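Local coordinates for Anapc5 protein (Xenopus laevis, PDB 5BPZ) that is a subunit of the anaphase-promoting complex (APC/C), the large ubiquitin ligase that drives cells through mitosis, here represented by its helical N-terminal domain, at residues A[60-63]-A[64-68]. Residues are numbered along the deposited sequence; the frame is centred on the assembly and turned at random.
Sequences KQIL and PLLQG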
loop_
_atom_site.group_PDB
_atom_site.type_symbol
_atom_site.label_atom_id
_atom_site.label_comp_id
_atom_site.label_asym_id
_atom_site.label_seq_id
_atom_site.Cartn_x
_atom_site.Cartn_y
_atom_site.Cartn_z
ATOM N N LYS A 60 5.211 -13.713 -4.697
ATOM C CA LYS A 60 6.539 -13.856 -5.302
ATOM C C LYS A 60 6.653 -12.877 -6.488
ATOM O O LYS A 60 7.682 -12.223 -6.655
ATOM C CB LYS A 60 6.776 -15.298 -5.808
ATOM C CG LYS A 60 6.756 -16.383 -4.734
ATOM C CD LYS A 60 6.741 -17.775 -5.366
ATOM C CE LYS A 60 6.432 -18.883 -4.384
ATOM N NZ LYS A 60 7.615 -19.255 -3.562
ATOM N N GLN A 61 5.594 -12.795 -7.310
ATOM C CA GLN A 61 5.523 -11.942 -8.495
ATOM C C GLN A 61 5.593 -10.444 -8.138
ATOM O O GLN A 61 6.118 -9.652 -8.923
ATOM C CB GLN A 61 4.240 -12.278 -9.289
ATOM C CG GLN A 61 4.136 -11.641 -10.678
ATOM C CD GLN A 61 3.099 -12.297 -11.560
ATOM O OE1 GLN A 61 1.956 -12.544 -11.158
ATOM N NE2 GLN A 61 3.472 -12.580 -12.801
ATOM N N ILE A 62 5.105 -10.081 -6.937
ATOM C CA ILE A 62 5.012 -8.710 -6.433
ATOM C C ILE A 62 6.319 -8.182 -5.806
ATOM O O ILE A 62 6.477 -6.961 -5.732
ATOM C CB ILE A 62 3.778 -8.629 -5.466
ATOM C CG1 ILE A 62 2.659 -7.760 -6.069
ATOM C CG2 ILE A 62 4.106 -8.221 -4.017
ATOM C CD1 ILE A 62 2.050 -8.306 -7.390
ATOM N N LEU A 63 7.261 -9.073 -5.419
ATOM C CA LEU A 63 8.528 -8.715 -4.760
ATOM C C LEU A 63 9.294 -7.504 -5.370
ATOM O O LEU A 63 9.703 -6.665 -4.563
ATOM C CB LEU A 63 9.473 -9.922 -4.605
ATOM C CG LEU A 63 9.012 -11.025 -3.630
ATOM C CD1 LEU A 63 10.115 -12.025 -3.382
ATOM C CD2 LEU A 63 8.519 -10.447 -2.293
ATOM N N PRO A 64 9.463 -7.320 -6.720
ATOM C CA PRO A 64 10.164 -6.111 -7.220
ATOM C C PRO A 64 9.555 -4.755 -6.821
ATOM O O PRO A 64 10.268 -3.758 -6.843
ATOM C CB PRO A 64 10.142 -6.297 -8.742
ATOM C CG PRO A 64 9.983 -7.763 -8.942
ATOM C CD PRO A 64 9.070 -8.192 -7.848
ATOM N N LEU A 65 8.253 -4.712 -6.471
ATOM C CA LEU A 65 7.554 -3.500 -6.033
ATOM C C LEU A 65 8.015 -3.056 -4.633
ATOM O O LEU A 65 8.003 -1.864 -4.326
ATOM C CB LEU A 65 6.033 -3.703 -6.033
ATOM C CG LEU A 65 5.348 -3.894 -7.393
ATOM C CD1 LEU A 65 3.861 -4.174 -7.216
ATOM C CD2 LEU A 65 5.547 -2.674 -8.317
ATOM N N LEU A 66 8.413 -4.027 -3.798
ATOM C CA LEU A 66 8.867 -3.828 -2.427
ATOM C C LEU A 66 10.325 -3.379 -2.409
ATOM O O LEU A 66 10.745 -2.649 -1.510
ATOM C CB LEU A 66 8.731 -5.160 -1.664
ATOM C CG LEU A 66 7.381 -5.503 -1.015
ATOM C CD1 LEU A 66 6.279 -5.759 -2.046
ATOM C CD2 LEU A 66 7.513 -6.745 -0.182
ATOM N N GLN A 67 11.086 -3.815 -3.416
ATOM C CA GLN A 67 12.517 -3.569 -3.572
ATOM C C GLN A 67 12.877 -2.391 -4.496
ATOM O O GLN A 67 13.952 -1.810 -4.349
ATOM C CB GLN A 67 13.202 -4.862 -4.064
ATOM C CG GLN A 67 13.048 -6.039 -3.099
ATOM C CD GLN A 67 13.483 -7.350 -3.704
ATOM O OE1 GLN A 67 12.662 -8.142 -4.184
ATOM N NE2 GLN A 67 14.781 -7.623 -3.668
ATOM N N GLY A 68 11.996 -2.072 -5.437
ATOM C CA GLY A 68 12.227 -1.038 -6.440
ATOM C C GLY A 68 12.048 0.402 -5.997
ATOM O O GLY A 68 11.738 0.667 -4.829
#
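Ile62 forks over the next helical turn: its CG2 branch meets CD1 of Leu66 at 3.8 Å, while CG1 lies 4.0 Å from CD1 of Leu65, so the two leucines abut different branches of one side chain. The Ile62 chi1 of -112°, well off a staggered value, turns the pair so that each branch finds its leucine. Ile62 and Leu65 lie on Leu40 of helix 32-46; Leu66 bridges Val37 of that helix and Val130 of helix 129-142, which Leu63 also meets. This end of helix 52-67 thereby packs on both helices in an all-helical domain, and Pro64 kinks it near its C-terminus. Having no N-H, Pro64 cannot bond Lys60 O; its ring CD lies 3.5 Å from Gln61 O, the carbonyl that Leu65 N passes over to bond Ile62 O at 3.0 Å, an i to i-3 step. Leu66 N likewise reaches Leu63 O at 3.0 Å, but from 51° above the carbonyl plane, and Gln67 N adds a weak bond to that same oxygen. CB of Leu66 sits 3.4 Å from Leu63 O, closing one flank of this shared acceptor. Gly68, the first residue past the helix, still donates its N-H to Pro64 O at 2.8 Å.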